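Local coordinates for protein nitrilotriacetate monooxygenase (Burkholderia pseudomallei, PDB 3SDO) that probably acts as a flavin-dependent monooxygenase of the NtaA/SnaA/DszA family, using molecular oxygen and reduced FMN to oxidise an organic substrate, at residues A[160-163]-A[164-167]; A[366-369]-A[370-373]; A[311-314]-A[315-318]; A[75-79]-A[80-84]. All blocks are in the same frame, centred on the assembly; numbering follows the deposited sequence.

Contact 1 (A[160-163]-A[164-167])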
loop_
_atom_site.group_PDB
_atom_site.type_symbol
_atom_site.label_atom_id
_atom_site.label_comp_id
_atom_site.label_asym_id
_atom_site.label_seq_id
_atom_site.Cartn_x
_atom_site.Cartn_y
_atom_site.Cartn_z
ATOM N N VAL A 160 3.517 -13.634 -14.472
ATOM C CA VAL A 160 4.761 -13.380 -13.745
ATOM C C VAL A 160 4.512 -13.299 -12.229
ATOM O O VAL A 160 5.200 -13.957 -11.446
ATOM C CB VAL A 160 5.464 -12.099 -14.246
ATOM C CG1 VAL A 160 6.719 -11.764 -13.388
ATOM C CG2 VAL A 160 5.886 -12.273 -15.717
ATOM N N VAL A 161 3.520 -12.514 -11.821
ATOM C CA VAL A 161 3.208 -12.393 -10.398
ATOM C C VAL A 161 2.930 -13.765 -9.775
ATOM O O VAL A 161 3.563 -14.134 -8.778
ATOM C CB VAL A 161 2.067 -11.417 -10.144
ATOM C CG1 VAL A 161 1.627 -11.426 -8.642
ATOM C CG2 VAL A 161 2.521 -10.036 -10.525
ATOM N N GLN A 162 2.034 -14.533 -10.388
ATOM C CA GLN A 162 1.683 -15.838 -9.875
ATOM C C GLN A 162 2.868 -16.819 -9.875
ATOM O O GLN A 162 3.022 -17.588 -8.936
ATOM C CB GLN A 162 0.469 -16.404 -10.632
ATOM C CG GLN A 162 -0.824 -15.689 -10.263
ATOM C CD GLN A 162 -2.026 -16.276 -10.964
ATOM O OE1 GLN A 162 -1.923 -16.696 -12.105
ATOM N NE2 GLN A 162 -3.164 -16.309 -10.287
ATOM N N GLY A 163 3.695 -16.797 -10.924
ATOM C CA GLY A 163 4.944 -17.534 -10.927
ATOM C C GLY A 163 5.853 -17.175 -9.760
ATOM O O GLY A 163 6.406 -18.054 -9.082
ATOM N N LEU A 164 6.012 -15.882 -9.508
ATOM C CA LEU A 164 6.830 -15.426 -8.358
ATOM C C LEU A 164 6.267 -15.892 -7.029
ATOM O O LEU A 164 7.023 -16.238 -6.102
ATOM C CB LEU A 164 6.966 -13.901 -8.347
ATOM C CG LEU A 164 7.817 -13.301 -9.460
ATOM C CD1 LEU A 164 7.601 -11.796 -9.512
ATOM C CD2 LEU A 164 9.301 -13.612 -9.266
ATOM N N TRP A 165 4.945 -15.918 -6.934
ATOM C CA TRP A 165 4.281 -16.381 -5.711
ATOM C C TRP A 165 4.512 -17.865 -5.436
ATOM O O TRP A 165 4.250 -18.319 -4.337
ATOM C CB TRP A 165 2.770 -16.098 -5.733
ATOM C CG TRP A 165 2.406 -14.661 -5.489
ATOM C CD1 TRP A 165 3.154 -13.714 -4.813
ATOM C CD2 TRP A 165 1.194 -13.995 -5.900
ATOM N NE1 TRP A 165 2.475 -12.509 -4.798
ATOM C CE2 TRP A 165 1.278 -12.655 -5.454
ATOM C CE3 TRP A 165 0.060 -14.394 -6.612
ATOM C CZ2 TRP A 165 0.264 -11.728 -5.687
ATOM C CZ3 TRP A 165 -0.958 -13.462 -6.850
ATOM C CH2 TRP A 165 -0.856 -12.156 -6.386
ATOM N N ASP A 166 4.970 -18.629 -6.423
ATOM C CA ASP A 166 5.309 -20.028 -6.175
ATOM C C ASP A 166 6.814 -20.253 -5.979
ATOM O O ASP A 166 7.278 -21.388 -6.045
ATOM C CB ASP A 166 4.722 -20.917 -7.289
ATOM C CG ASP A 166 3.201 -21.112 -7.151
ATOM O OD1 ASP A 166 2.627 -20.672 -6.123
ATOM O OD2 ASP A 166 2.574 -21.737 -8.049
ATOM N N SER A 167 7.558 -19.183 -5.673
ATOM C CA SER A 167 9.012 -19.274 -5.473
ATOM C C SER A 167 9.369 -20.244 -4.358
ATOM O O SER A 167 10.283 -21.071 -4.512
ATOM C CB SER A 167 9.613 -17.912 -5.137
ATOM O OG SER A 167 9.497 -17.004 -6.210
#

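Contact 2 (A[366-369]-A[370-373])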
loop_
_atom_site.group_PDB
_atom_site.type_symbol
_atom_site.label_atom_id
_atom_site.label_comp_id
_atom_site.label_asym_id
_atom_site.label_seq_id
_atom_site.Cartn_x
_atom_site.Cartn_y
_atom_site.Cartn_z
ATOM N N GLY A 366 -25.272 1.486 -9.976
ATOM C CA GLY A 366 -25.722 0.203 -9.400
ATOM C C GLY A 366 -27.026 0.289 -8.602
ATOM O O GLY A 366 -27.447 -0.696 -7.948
ATOM N N THR A 367 -27.667 1.462 -8.644
ATOM C CA THR A 367 -28.943 1.684 -7.936
ATOM C C THR A 367 -30.063 1.715 -8.980
ATOM O O THR A 367 -30.109 2.612 -9.818
ATOM C CB THR A 367 -28.921 2.991 -7.050
ATOM O OG1 THR A 367 -27.952 2.854 -5.988
ATOM C CG2 THR A 367 -30.278 3.252 -6.427
ATOM N N SER A 368 -30.894 0.672 -8.966
ATOM C CA SER A 368 -32.117 0.588 -9.772
ATOM C C SER A 368 -33.261 0.437 -8.782
ATOM O O SER A 368 -33.029 0.118 -7.621
ATOM C CB SER A 368 -32.080 -0.624 -10.709
ATOM O OG SER A 368 -32.424 -1.820 -10.004
ATOM N N GLU A 369 -34.486 0.644 -9.240
ATOM C CA GLU A 369 -35.610 0.753 -8.320
ATOM C C GLU A 369 -35.962 -0.581 -7.672
ATOM O O GLU A 369 -36.504 -0.593 -6.569
ATOM C CB GLU A 369 -36.829 1.424 -8.975
ATOM C CG GLU A 369 -37.744 0.531 -9.826
ATOM C CD GLU A 369 -39.095 1.197 -10.085
ATOM O OE1 GLU A 369 -39.154 2.451 -10.003
ATOM O OE2 GLU A 369 -40.086 0.480 -10.356
ATOM N N ALA A 370 -35.594 -1.687 -8.326
ATOM C CA ALA A 370 -35.773 -3.035 -7.740
ATOM C C ALA A 370 -34.950 -3.219 -6.455
ATOM O O ALA A 370 -35.345 -4.017 -5.602
ATOM C CB ALA A 370 -35.452 -4.151 -8.767
ATOM N N PHE A 371 -33.844 -2.473 -6.308
ATOM C CA PHE A 371 -33.044 -2.517 -5.073
ATOM C C PHE A 371 -33.318 -1.319 -4.124
ATOM O O PHE A 371 -32.507 -1.028 -3.240
ATOM C CB PHE A 371 -31.544 -2.614 -5.387
ATOM C CG PHE A 371 -31.141 -3.898 -6.034
ATOM C CD1 PHE A 371 -31.057 -5.061 -5.297
ATOM C CD2 PHE A 371 -30.837 -3.949 -7.377
ATOM C CE1 PHE A 371 -30.697 -6.266 -5.898
ATOM C CE2 PHE A 371 -30.477 -5.154 -7.975
ATOM C CZ PHE A 371 -30.395 -6.308 -7.213
ATOM N N ILE A 372 -34.467 -0.661 -4.305
ATOM C CA ILE A 372 -34.920 0.419 -3.426
ATOM C C ILE A 372 -36.294 0.060 -2.853
ATOM O O ILE A 372 -37.288 -0.037 -3.588
ATOM C CB ILE A 372 -34.996 1.779 -4.195
ATOM C CG1 ILE A 372 -33.617 2.144 -4.772
ATOM C CG2 ILE A 372 -35.460 2.902 -3.304
ATOM C CD1 ILE A 372 -33.680 3.331 -5.797
ATOM N N GLY A 373 -36.354 -0.162 -1.543
ATOM C CA GLY A 373 -37.625 -0.551 -0.899
ATOM C C GLY A 373 -37.406 -1.165 0.468
ATOM O O GLY A 373 -36.422 -0.864 1.132
#

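Contact 3 (A[311-314]-A[315-318])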
loop_
_atom_site.group_PDB
_atom_site.type_symbol
_atom_site.label_atom_id
_atom_site.label_comp_id
_atom_site.label_asym_id
_atom_site.label_seq_id
_atom_site.Cartn_x
_atom_site.Cartn_y
_atom_site.Cartn_z
ATOM N N HIS A 311 -24.950 24.517 -23.617
ATOM C CA HIS A 311 -26.142 25.327 -23.460
ATOM C C HIS A 311 -26.339 25.692 -21.986
ATOM O O HIS A 311 -26.127 24.864 -21.105
ATOM C CB HIS A 311 -27.366 24.586 -24.001
ATOM C CG HIS A 311 -28.598 25.423 -24.045
ATOM N ND1 HIS A 311 -28.831 26.353 -25.034
ATOM C CD2 HIS A 311 -29.680 25.456 -23.230
ATOM C CE1 HIS A 311 -29.999 26.938 -24.815
ATOM N NE2 HIS A 311 -30.538 26.401 -23.734
ATOM N N ASP A 312 -26.740 26.938 -21.742
ATOM C CA ASP A 312 -26.914 27.451 -20.391
ATOM C C ASP A 312 -28.354 27.228 -19.943
ATOM O O ASP A 312 -29.248 28.049 -20.192
ATOM C CB ASP A 312 -26.525 28.934 -20.307
ATOM C CG ASP A 312 -26.847 29.546 -18.961
ATOM O OD1 ASP A 312 -26.960 28.778 -17.978
ATOM O OD2 ASP A 312 -27.029 30.791 -18.900
ATOM N N PHE A 313 -28.563 26.094 -19.281
ATOM C CA PHE A 313 -29.879 25.696 -18.830
ATOM C C PHE A 313 -30.309 26.458 -17.571
ATOM O O PHE A 313 -31.468 26.354 -17.150
ATOM C CB PHE A 313 -29.907 24.190 -18.552
ATOM C CG PHE A 313 -30.035 23.338 -19.790
ATOM C CD1 PHE A 313 -31.292 23.072 -20.342
ATOM C CD2 PHE A 313 -28.912 22.798 -20.402
ATOM C CE1 PHE A 313 -31.416 22.281 -21.463
ATOM C CE2 PHE A 313 -29.025 22.001 -21.530
ATOM C CZ PHE A 313 -30.271 21.751 -22.075
ATOM N N SER A 314 -29.382 27.204 -16.964
ATOM C CA SER A 314 -29.678 27.985 -15.747
ATOM C C SER A 314 -30.703 29.097 -16.002
ATOM O O SER A 314 -31.331 29.588 -15.058
ATOM C CB SER A 314 -28.379 28.575 -15.149
ATOM O OG SER A 314 -27.917 29.720 -15.877
ATOM N N VAL A 315 -30.883 29.505 -17.257
ATOM C CA VAL A 315 -31.909 30.521 -17.580
ATOM C C VAL A 315 -33.371 30.063 -17.413
ATOM O O VAL A 315 -34.249 30.894 -17.293
ATOM C CB VAL A 315 -31.734 31.118 -19.004
ATOM C CG1 VAL A 315 -30.360 31.785 -19.126
ATOM C CG2 VAL A 315 -31.970 30.060 -20.124
ATOM N N TYR A 316 -33.625 28.755 -17.389
ATOM C CA TYR A 316 -34.994 28.241 -17.390
ATOM C C TYR A 316 -35.510 27.993 -15.991
ATOM O O TYR A 316 -34.741 27.665 -15.090
ATOM C CB TYR A 316 -35.086 26.943 -18.191
ATOM C CG TYR A 316 -34.530 27.052 -19.579
ATOM C CD1 TYR A 316 -35.189 27.777 -20.556
ATOM C CD2 TYR A 316 -33.337 26.441 -19.914
ATOM C CE1 TYR A 316 -34.676 27.883 -21.827
ATOM C CE2 TYR A 316 -32.827 26.523 -21.185
ATOM C CZ TYR A 316 -33.484 27.263 -22.130
ATOM O OH TYR A 316 -32.948 27.364 -23.384
ATOM N N PRO A 317 -36.835 28.124 -15.795
ATOM C CA PRO A 317 -37.374 27.724 -14.485
ATOM C C PRO A 317 -37.201 26.218 -14.246
ATOM O O PRO A 317 -37.558 25.420 -15.101
ATOM C CB PRO A 317 -38.848 28.094 -14.578
ATOM C CG PRO A 317 -39.131 28.158 -16.031
ATOM C CD PRO A 317 -37.887 28.629 -16.689
ATOM N N LEU A 318 -36.653 25.853 -13.090
ATOM C CA LEU A 318 -36.372 24.448 -12.767
ATOM C C LEU A 318 -37.611 23.579 -12.804
ATOM O O LEU A 318 -37.577 22.457 -13.300
ATOM C CB LEU A 318 -35.688 24.326 -11.396
ATOM C CG LEU A 318 -34.174 24.549 -11.426
ATOM C CD1 LEU A 318 -33.586 24.702 -10.032
ATOM C CD2 LEU A 318 -33.513 23.373 -12.169
#

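Contact 4 (A[75-79]-A[80-84])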
loop_
_atom_site.group_PDB
_atom_site.type_symbol
_atom_site.label_atom_id
_atom_site.label_comp_id
_atom_site.label_asym_id
_atom_site.label_seq_id
_atom_site.Cartn_x
_atom_site.Cartn_y
_atom_site.Cartn_z
ATOM N N ASN A 75 -8.585 12.871 -3.833
ATOM C CA ASN A 75 -7.811 12.539 -2.634
ATOM C C ASN A 75 -8.332 11.251 -2.029
ATOM O O ASN A 75 -9.490 11.164 -1.601
ATOM C CB ASN A 75 -7.878 13.682 -1.599
ATOM C CG ASN A 75 -6.508 14.189 -1.177
ATOM O OD1 ASN A 75 -6.027 13.915 -0.067
ATOM N ND2 ASN A 75 -5.885 14.955 -2.046
ATOM N N ARG A 76 -7.464 10.251 -2.016
ATOM C CA ARG A 76 -7.781 8.925 -1.527
ATOM C C ARG A 76 -6.507 8.295 -1.010
ATOM O O ARG A 76 -5.406 8.762 -1.341
ATOM C CB ARG A 76 -8.368 8.054 -2.657
ATOM C CG ARG A 76 -7.466 7.906 -3.870
ATOM C CD ARG A 76 -8.211 7.530 -5.181
ATOM N NE ARG A 76 -8.936 6.265 -5.087
ATOM C CZ ARG A 76 -9.880 5.847 -5.937
ATOM N NH1 ARG A 76 -10.487 4.697 -5.713
ATOM N NH2 ARG A 76 -10.252 6.576 -6.990
ATOM N N PHE A 77 -6.665 7.219 -0.226
ATOM C CA PHE A 77 -5.535 6.440 0.244
ATOM C C PHE A 77 -5.011 5.583 -0.897
ATOM O O PHE A 77 -5.704 5.351 -1.902
ATOM C CB PHE A 77 -5.913 5.566 1.460
ATOM C CG PHE A 77 -6.080 6.345 2.748
ATOM C CD1 PHE A 77 -4.993 6.989 3.339
ATOM C CD2 PHE A 77 -7.307 6.434 3.365
ATOM C CE1 PHE A 77 -5.153 7.711 4.543
ATOM C CE2 PHE A 77 -7.470 7.125 4.561
ATOM C CZ PHE A 77 -6.390 7.776 5.151
ATOM N N GLU A 78 -3.772 5.130 -0.755
ATOM C CA GLU A 78 -3.204 4.155 -1.676
ATOM C C GLU A 78 -3.498 2.738 -1.110
ATOM O O GLU A 78 -3.461 2.544 0.115
ATOM C CB GLU A 78 -1.712 4.443 -1.854
ATOM C CG GLU A 78 -0.981 3.477 -2.749
ATOM C CD GLU A 78 -0.646 2.172 -2.069
ATOM O OE1 GLU A 78 -0.447 2.152 -0.828
ATOM O OE2 GLU A 78 -0.564 1.167 -2.799
ATOM N N PRO A 79 -3.833 1.748 -1.985
ATOM C CA PRO A 79 -4.386 0.485 -1.449
ATOM C C PRO A 79 -3.477 -0.424 -0.617
ATOM O O PRO A 79 -3.955 -0.978 0.360
ATOM C CB PRO A 79 -4.860 -0.261 -2.698
ATOM C CG PRO A 79 -5.125 0.840 -3.700
ATOM C CD PRO A 79 -3.992 1.812 -3.442
ATOM N N ILE A 80 -2.206 -0.609 -0.978
ATOM C CA ILE A 80 -1.346 -1.521 -0.200
ATOM C C ILE A 80 -1.184 -0.984 1.222
ATOM O O ILE A 80 -1.335 -1.744 2.188
ATOM C CB ILE A 80 0.026 -1.742 -0.842
ATOM C CG1 ILE A 80 -0.124 -2.449 -2.184
ATOM C CG2 ILE A 80 0.987 -2.521 0.115
ATOM C CD1 ILE A 80 -0.612 -3.900 -2.068
ATOM N N SER A 81 -0.852 0.306 1.344
ATOM C CA SER A 81 -0.744 0.943 2.647
ATOM C C SER A 81 -2.064 0.857 3.430
ATOM O O SER A 81 -2.075 0.459 4.594
ATOM C CB SER A 81 -0.300 2.412 2.549
ATOM O OG SER A 81 -1.112 3.178 1.666
ATOM N N LEU A 82 -3.173 1.234 2.801
ATOM C CA LEU A 82 -4.460 1.234 3.510
ATOM C C LEU A 82 -4.836 -0.178 3.977
ATOM O O LEU A 82 -5.228 -0.381 5.132
ATOM C CB LEU A 82 -5.575 1.847 2.631
ATOM C CG LEU A 82 -7.005 1.832 3.214
ATOM C CD1 LEU A 82 -7.138 2.583 4.528
ATOM C CD2 LEU A 82 -8.004 2.380 2.177
ATOM N N LEU A 83 -4.702 -1.156 3.089
ATOM C CA LEU A 83 -5.128 -2.511 3.401
ATOM C C LEU A 83 -4.244 -3.159 4.476
ATOM O O LEU A 83 -4.732 -3.932 5.314
ATOM C CB LEU A 83 -5.151 -3.351 2.123
ATOM C CG LEU A 83 -6.331 -3.019 1.194
ATOM C CD1 LEU A 83 -6.173 -3.777 -0.138
ATOM C CD2 LEU A 83 -7.692 -3.342 1.834
ATOM N N SER A 84 -2.966 -2.791 4.487
ATOM C CA SER A 84 -2.013 -3.347 5.434
ATOM C C SER A 84 -2.313 -2.819 6.849
ATOM O O SER A 84 -2.293 -3.565 7.819
ATOM C CB SER A 84 -0.582 -2.990 5.009
ATOM O OG SER A 84 -0.221 -3.611 3.777
#

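Contact 1 (A[160-163]-A[164-167])
Val161 lays its CG1 methyl over one face of the Trp165 indole, one helical turn on, in a close CH-pi contact: CG1 stands 3.3 Å from the centroid of the six-membered ring and 15° off its normal. CG1 is anti to the backbone N of Val161 (chi1 173°), which turns this branch along the helix so that the two side chains run side by side. Gln162 crosses the same indole obliquely, with its CG 4.0 Å from Trp165 CE3. One residue back, Val160 CG1 meets Leu164 CD1 at 4.0 Å.

All of this belongs to the last turn of helix 150-165, in the TIM-barrel-like fold of the luciferase-like monooxygenases. Leu164 N and Trp165 N still make helical bonds to Val160 O and Val161 O, but Asp166 N turns to Gly163 O at 3.1 Å and keeps a weak bond to Gln162 O. Ser167 OG folds back to Leu164 O, 2.6 Å away, an oxygen that also accepts from Ser167 N.

In the second shell, Trp165 NE1 donates to Ala110 O of helix 106-119, and Trp126 of strand 124-129 touches both Val161 and Trp165. The Asp166 carboxylate forms salt bridges with Arg208 and Arg443, and Gln213 bonds to OD1.

Contact 2 (A[366-369]-A[370-373])
Thr367 and Ile372 meet where a single 3-10-like turn leads into strand 372-373, a short member of the parallel barrel sheet that runs beside strand 268-277. The turn lies between helix 351-363 and the strand, and two backbone bonds close it: Phe371 N to Ser368 O and Ile372 N to Glu369 O, each 3.0 Å long.

Ile372 can be followed outward from the strand. Its CB faces back to the turn and lies 3.7 Å from Glu369 O. From there CG1 goes anti to the carbonyl carbon of Ile372 (chi1 -59°), which brings it back to the turn, 3.5 Å from Ser368 O. The tip, CD1, continues in an extended line until it meets the Thr367 methyl, the two side chains crossing at about a right angle. Asp285 and Tyr288 of helix 281-292 pack against the same isoleucine.

Phe371 belongs to a different neighbourhood: its ring makes an edge-to-face pair with Trp385 of helix 375-387, while Ser368 OG approaches its CD2 obliquely at 3.7 Å. Thr367 divides its two branches, giving OG1 to a hydrogen bond with Gly274 O of strand 268-277 and pressing CG2 against Ile372 CD1 at a tight 3.5 Å.

Contact 3 (A[311-314]-A[315-318])
His311 and Tyr316 join through a short hydrogen bond, His311 NE2 to Tyr316 OH at 2.6 Å, in which either partner could be the donor. His311 CG lies anti to its backbone N (chi1 -172°), which swings the imidazole toward the tyrosine. The hydroxyl comes to the imidazole edge near its plane, and the two rings sit rim to rim, their planes 18° apart. His311 also puts CD2 over the centre of the Phe313 ring, 3.7 Å above its plane. Phe313 CD1 packs obliquely on Tyr316 CE2 at 3.9 Å, completing a small aromatic group; Phe308 adds an edge-to-face pair with Phe313, and Phe322 and Leu351 pack against it.

The rings sit on a turn in the loop between helices 297-307 and 334-346. Tyr316 N reaches Phe313 O across a nearly straight 3.2 Å bond, while Asp312 OD1 accepts from Ser314 N to make an Asx turn.

On the exposed side the packing is thinner. Val315 CG2 lies over the centre of one face of the Tyr316 ring and touches Asp312 O at 3.4 Å; its other methyl, CG1, comes to 3.5 Å from Asp312 OD2. Asp312, Ser314 and Val315 are exposed; they, like His311 and Tyr316, touch a crystal neighbour, so the poses may partly reflect the lattice.

Contact 4 (A[75-79]-A[80-84])
Glu78 OE1 takes a nearly straight bond from Ser81 N, 2.9 Å long and 169° at the hydrogen, arriving on the syn side of the carboxylate. Ser81 OG is also close, 2.8 Å from Glu78 OE1 and 2.9 Å from Glu78 O, and it bonds as well to Ser115 OG of the second subunit, which leaves the direction of its proton open. The other carboxylate oxygen, OE2, receives Ile80 N at 3.0 Å from above the carboxylate plane. A chain that leaves with CG anti to the backbone N (chi1 178°) and then bends at chi2 (-79°) curls the acid back over these amides.

Glu78 is thus the N-cap of helix 79-88, a helix of the TIM-barrel-like fold, and its negative charge probably interacts favourably with the helix dipole. Pro79 opens the first turn, with Leu82 N bonded to Glu78 O and Leu83 N to Pro79 O. Next to the cap, Phe77 CB meets Leu82 CD2 at 3.9 Å, the side chains crossing at about a right angle.

The cap is also part of the dimer interface: from the second subunit, Gln112 bonds to Glu78 OE2 and Ser115 to Glu78 N. On the side of the predicted FMN site, Pro79 packs against Asp61.

Overall arrangement
Contacts 1 and 4 are buried, contact 2 is half sheltered, and contact 3 lies on the surface, about 36 Å from the chain centre to its own centre. Contact 1 is at the C-terminal end of helix 150-165 and contact 4 at the N-terminal end of helix 79-88, and both pack on helix 106-119; their nearest atoms are still about 9 Å apart. Contact 2 leads into a barrel strand and contact 3 stays in a loop. Chemistry follows place: a methyl over an indole in contact 1, a carboxylate cap at the subunit interface in contact 4, tight aliphatic packing in contact 2, and a histidine–tyrosine bond with an Asx turn in contact 3.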